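Local coordinates for PilZ domain-containing protein (Legionella pneumophila subsp. pneumophila, PDB 4Q63), which is of unknown function but belongs to the PilZ-like family and may bind the bacterial second messenger cyclic di-GMP, at residues Asn35-Glu49 with Tyr65-Phe79. Sequence-based numbering, arbitrary orientation.
Sequences NGAVVVKQKTDIPKE and YEVIRAEDNNIVLHF. With CD (cadmium ion), chain E; CD (cadmium ion), chain F; CD (cadmium ion), chain C.
The antiparallel beta barrel of this PilZ-like domain brings strand 36-40 against strand 74-79, and the loop after strand 36-40 leads into strand 49-56, whose E49 pairs with E66 of strand 59-71. A37 with L77 and V39 with I75 are hydrogen-bonded pairs. Just past the last bridge, K41 N donates to N73 O at 2.7 Å. A37, V39, I75 and L77 turn their side chains to one face of the sheet. There V39 CG2 meets I75 CB at 3.7 Å, and V39 CG1 reaches L77 CD1. I46 comes over this face from the loop. Its CD1 lies 3.9 Å from V67 CG2 and also touches I75 CD1 and L77 CD2. L22 of strand 18-22 packs on I46 and Y65. V67 N donates to K48 O. Y65 OH donates to P47 O at 2.9 Å from a position 32° off the carbonyl plane. Y65 CG lies between the backbone N and the carbonyl carbon (chi1 75°), and from there the ring extends to P47. On the other face of the sheet, H78 ND1 donates to E66 OE2 at 2.6 Å, in the plane of the imidazole. E66 OE1 and OE2 both bind a cadmium ion. At the far end of the ladder, G36 CA sits over the F79 ring in a CH-pi contact, 3.8 Å from the ring centroid.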
# COMPACT_ATOMS: atom_id res chain seq x y z
N ASN A 35 -6.14 -5.11 2.00
CA ASN A 35 -6.31 -5.85 0.74
C ASN A 35 -5.82 -5.09 -0.50
O ASN A 35 -5.90 -5.60 -1.63
CB ASN A 35 -7.78 -6.23 0.53
CG ASN A 35 -8.27 -7.29 1.49
OD1 ASN A 35 -7.49 -8.09 2.01
ND2 ASN A 35 -9.58 -7.31 1.73
N GLY A 36 -5.34 -3.87 -0.31
CA GLY A 36 -4.95 -3.07 -1.45
C GLY A 36 -4.66 -1.62 -1.13
O GLY A 36 -4.69 -1.21 0.02
N ALA A 37 -4.38 -0.85 -2.18
CA ALA A 37 -3.94 0.53 -2.05
C ALA A 37 -4.29 1.32 -3.31
O ALA A 37 -4.46 0.75 -4.39
CB ALA A 37 -2.43 0.57 -1.84
N VAL A 38 -4.35 2.64 -3.16
CA VAL A 38 -4.43 3.57 -4.28
C VAL A 38 -3.12 4.34 -4.37
O VAL A 38 -2.70 4.98 -3.41
CB VAL A 38 -5.56 4.54 -4.03
CG1 VAL A 38 -5.72 5.53 -5.24
CG2 VAL A 38 -6.85 3.75 -3.77
N VAL A 39 -2.43 4.20 -5.51
CA VAL A 39 -1.16 4.89 -5.74
C VAL A 39 -1.25 5.83 -6.96
O VAL A 39 -2.14 5.68 -7.81
CB VAL A 39 -0.00 3.91 -5.93
CG1 VAL A 39 0.12 2.98 -4.70
CG2 VAL A 39 -0.19 3.07 -7.20
N VAL A 40 -0.34 6.79 -7.04
CA VAL A 40 -0.34 7.73 -8.15
C VAL A 40 0.59 7.29 -9.28
O VAL A 40 1.74 6.93 -9.03
CB VAL A 40 0.07 9.12 -7.68
CG1 VAL A 40 -0.19 10.18 -8.80
CG2 VAL A 40 -0.69 9.47 -6.41
N LYS A 41 0.09 7.34 -10.51
CA LYS A 41 0.88 6.95 -11.68
C LYS A 41 2.08 7.87 -11.91
O LYS A 41 1.97 9.09 -11.78
CB LYS A 41 -0.02 6.93 -12.92
CG LYS A 41 0.70 6.77 -14.25
CD LYS A 41 -0.29 6.76 -15.41
CE LYS A 41 0.39 6.37 -16.72
NZ LYS A 41 -0.60 6.09 -17.80
N GLN A 42 3.22 7.29 -12.25
CA GLN A 42 4.41 8.07 -12.60
C GLN A 42 4.84 7.83 -14.04
O GLN A 42 4.15 7.16 -14.81
CB GLN A 42 5.56 7.76 -11.65
CG GLN A 42 5.32 8.25 -10.24
CD GLN A 42 6.15 7.50 -9.22
OE1 GLN A 42 6.56 6.36 -9.46
NE2 GLN A 42 6.40 8.13 -8.09
N LYS A 43 6.00 8.39 -14.41
CA LYS A 43 6.52 8.26 -15.77
C LYS A 43 6.75 6.79 -16.10
O LYS A 43 6.26 6.29 -17.11
CB LYS A 43 7.83 9.04 -15.93
CG LYS A 43 8.25 9.22 -17.38
CD LYS A 43 9.72 9.61 -17.48
CE LYS A 43 10.02 10.87 -16.69
NZ LYS A 43 11.46 11.24 -16.79
N THR A 44 7.50 6.12 -15.24
CA THR A 44 7.72 4.69 -15.38
C THR A 44 6.41 3.95 -15.16
O THR A 44 5.88 3.94 -14.05
CB THR A 44 8.75 4.18 -14.34
OG1 THR A 44 9.74 5.19 -14.11
CG2 THR A 44 9.42 2.90 -14.84
N ASP A 45 5.88 3.35 -16.22
CA ASP A 45 4.69 2.51 -16.11
C ASP A 45 5.02 1.29 -15.25
O ASP A 45 5.76 0.42 -15.68
CB ASP A 45 4.20 2.08 -17.50
CG ASP A 45 3.16 3.02 -18.08
OD1 ASP A 45 2.16 3.31 -17.39
OD2 ASP A 45 3.35 3.48 -19.23
N ILE A 46 4.46 1.25 -14.04
CA ILE A 46 4.75 0.18 -13.09
C ILE A 46 4.24 -1.18 -13.57
O ILE A 46 3.24 -1.26 -14.29
CB ILE A 46 4.16 0.49 -11.70
CG1 ILE A 46 2.64 0.33 -11.70
CG2 ILE A 46 4.54 1.90 -11.27
CD1 ILE A 46 2.05 0.24 -10.31
N PRO A 47 4.93 -2.27 -13.19
CA PRO A 47 4.52 -3.62 -13.61
C PRO A 47 3.10 -3.94 -13.18
O PRO A 47 2.68 -3.53 -12.10
CB PRO A 47 5.50 -4.52 -12.84
CG PRO A 47 6.69 -3.68 -12.62
CD PRO A 47 6.16 -2.30 -12.37
N LYS A 48 2.37 -4.66 -14.03
CA LYS A 48 1.01 -5.08 -13.71
C LYS A 48 0.97 -5.97 -12.47
O LYS A 48 -0.03 -5.99 -11.77
CB LYS A 48 0.36 -5.78 -14.91
CG LYS A 48 -0.00 -4.81 -16.01
CD LYS A 48 -0.88 -3.70 -15.45
CE LYS A 48 -2.26 -4.22 -15.09
NZ LYS A 48 -3.06 -4.54 -16.30
N GLU A 49 2.06 -6.68 -12.20
CA GLU A 49 2.15 -7.59 -11.06
C GLU A 49 3.55 -7.45 -10.54
O GLU A 49 4.49 -7.33 -11.33
CB GLU A 49 1.96 -9.05 -11.52
CG GLU A 49 0.54 -9.50 -11.75
CD GLU A 49 0.45 -10.73 -12.64
OE1 GLU A 49 -0.68 -11.13 -12.98
OE2 GLU A 49 1.51 -11.30 -13.00
N TYR A 65 1.56 -7.62 -5.18
CA TYR A 65 0.40 -6.84 -5.61
C TYR A 65 0.09 -7.10 -7.08
O TYR A 65 0.95 -7.55 -7.85
CB TYR A 65 0.66 -5.33 -5.46
CG TYR A 65 1.58 -4.81 -6.53
CD1 TYR A 65 2.95 -4.81 -6.35
CD2 TYR A 65 1.08 -4.34 -7.75
CE1 TYR A 65 3.78 -4.37 -7.34
CE2 TYR A 65 1.90 -3.93 -8.75
CZ TYR A 65 3.26 -3.93 -8.55
OH TYR A 65 4.11 -3.50 -9.54
N GLU A 66 -1.11 -6.72 -7.49
CA GLU A 66 -1.36 -6.58 -8.91
C GLU A 66 -2.22 -5.33 -9.12
O GLU A 66 -3.02 -4.97 -8.25
CB GLU A 66 -2.12 -7.81 -9.40
CG GLU A 66 -3.43 -7.97 -8.66
CD GLU A 66 -4.17 -9.21 -9.03
OE1 GLU A 66 -3.67 -9.97 -9.87
OE2 GLU A 66 -5.25 -9.43 -8.45
N VAL A 67 -2.04 -4.67 -10.26
CA VAL A 67 -2.90 -3.55 -10.66
C VAL A 67 -4.25 -4.09 -11.12
O VAL A 67 -4.30 -4.97 -11.99
CB VAL A 67 -2.25 -2.75 -11.80
CG1 VAL A 67 -3.18 -1.64 -12.31
CG2 VAL A 67 -0.89 -2.18 -11.34
N ILE A 68 -5.34 -3.59 -10.52
CA ILE A 68 -6.69 -4.08 -10.89
C ILE A 68 -7.57 -3.01 -11.51
O ILE A 68 -8.62 -3.33 -12.10
CB ILE A 68 -7.47 -4.71 -9.70
CG1 ILE A 68 -7.75 -3.66 -8.61
CG2 ILE A 68 -6.68 -5.90 -9.16
CD1 ILE A 68 -8.90 -3.99 -7.66
N ARG A 69 -7.16 -1.75 -11.39
CA ARG A 69 -7.93 -0.67 -12.00
C ARG A 69 -7.02 0.54 -12.18
O ARG A 69 -6.20 0.85 -11.30
CB ARG A 69 -9.13 -0.30 -11.10
CG ARG A 69 -10.02 0.83 -11.59
CD ARG A 69 -11.14 1.12 -10.57
NE ARG A 69 -11.73 -0.13 -10.11
CZ ARG A 69 -11.78 -0.52 -8.84
NH1 ARG A 69 -11.33 0.26 -7.87
NH2 ARG A 69 -12.31 -1.70 -8.54
N ALA A 70 -7.12 1.19 -13.32
CA ALA A 70 -6.42 2.45 -13.53
C ALA A 70 -7.45 3.56 -13.72
O ALA A 70 -8.25 3.51 -14.65
CB ALA A 70 -5.51 2.37 -14.73
N GLU A 71 -7.45 4.55 -12.83
CA GLU A 71 -8.42 5.65 -12.88
C GLU A 71 -7.72 7.00 -12.96
O GLU A 71 -7.07 7.43 -12.00
CB GLU A 71 -9.37 5.59 -11.66
CG GLU A 71 -8.76 4.94 -10.41
CD GLU A 71 -9.78 4.67 -9.31
OE1 GLU A 71 -9.44 4.83 -8.11
OE2 GLU A 71 -10.93 4.28 -9.63
N ASP A 72 -7.90 7.67 -14.10
CA ASP A 72 -7.11 8.86 -14.46
C ASP A 72 -5.63 8.67 -14.10
O ASP A 72 -4.94 7.84 -14.71
CB ASP A 72 -7.68 10.14 -13.85
CG ASP A 72 -7.21 11.39 -14.58
OD1 ASP A 72 -6.10 11.34 -15.15
OD2 ASP A 72 -7.96 12.41 -14.62
N ASN A 73 -5.15 9.42 -13.11
CA ASN A 73 -3.76 9.30 -12.69
C ASN A 73 -3.51 8.40 -11.47
O ASN A 73 -2.37 8.24 -11.04
CB ASN A 73 -3.12 10.69 -12.48
CG ASN A 73 -2.40 11.19 -13.73
OD1 ASN A 73 -1.66 10.44 -14.38
ND2 ASN A 73 -2.62 12.45 -14.08
N ASN A 74 -4.57 7.80 -10.94
CA ASN A 74 -4.44 6.83 -9.85
C ASN A 74 -4.52 5.39 -10.35
O ASN A 74 -5.18 5.07 -11.35
CB ASN A 74 -5.50 7.04 -8.76
CG ASN A 74 -5.31 8.35 -8.02
OD1 ASN A 74 -4.22 8.92 -8.01
ND2 ASN A 74 -6.38 8.83 -7.39
N ILE A 75 -3.84 4.53 -9.62
CA ILE A 75 -3.76 3.13 -9.94
C ILE A 75 -4.26 2.42 -8.70
O ILE A 75 -3.84 2.75 -7.58
CB ILE A 75 -2.29 2.76 -10.22
CG1 ILE A 75 -1.75 3.66 -11.35
CG2 ILE A 75 -2.15 1.32 -10.60
CD1 ILE A 75 -0.28 3.45 -11.65
N VAL A 76 -5.17 1.47 -8.86
CA VAL A 76 -5.61 0.68 -7.70
C VAL A 76 -4.87 -0.67 -7.66
O VAL A 76 -4.93 -1.45 -8.61
CB VAL A 76 -7.14 0.43 -7.74
CG1 VAL A 76 -7.58 -0.40 -6.54
CG2 VAL A 76 -7.91 1.76 -7.81
N LEU A 77 -4.20 -0.95 -6.54
CA LEU A 77 -3.48 -2.21 -6.36
C LEU A 77 -4.28 -3.15 -5.47
O LEU A 77 -4.97 -2.73 -4.56
CB LEU A 77 -2.11 -1.99 -5.70
CG LEU A 77 -1.21 -0.91 -6.28
CD1 LEU A 77 0.13 -0.91 -5.51
CD2 LEU A 77 -0.99 -1.10 -7.79
N HIS A 78 -4.18 -4.43 -5.78
CA HIS A 78 -4.77 -5.49 -4.98
C HIS A 78 -3.62 -6.34 -4.40
O HIS A 78 -2.78 -6.81 -5.17
CB HIS A 78 -5.56 -6.33 -5.94
CG HIS A 78 -6.08 -7.61 -5.36
ND1 HIS A 78 -6.11 -8.78 -6.08
CD2 HIS A 78 -6.62 -7.88 -4.15
CE1 HIS A 78 -6.63 -9.73 -5.33
NE2 HIS A 78 -6.95 -9.21 -4.17
N PHE A 79 -3.57 -6.53 -3.08
CA PHE A 79 -2.53 -7.38 -2.45
C PHE A 79 -3.03 -8.82 -2.47
O PHE A 79 -4.07 -9.14 -1.90
CB PHE A 79 -2.23 -6.97 -1.01
CG PHE A 79 -1.77 -5.54 -0.87
CD1 PHE A 79 -0.85 -4.99 -1.75
CD2 PHE A 79 -2.28 -4.74 0.14
CE1 PHE A 79 -0.44 -3.69 -1.61
CE2 PHE A 79 -1.87 -3.42 0.29
CZ PHE A 79 -0.95 -2.90 -0.58
CD CD E . -5.58 13.90 -15.30
CD CD F . -0.43 -13.55 -11.90
CD CD C . -6.03 -10.91 -10.37
O HOH W 1 -4.58 13.68 -12.91
O HOH W 2 -3.24 14.26 -16.32
O HOH W 3 -7.26 -11.91 -8.59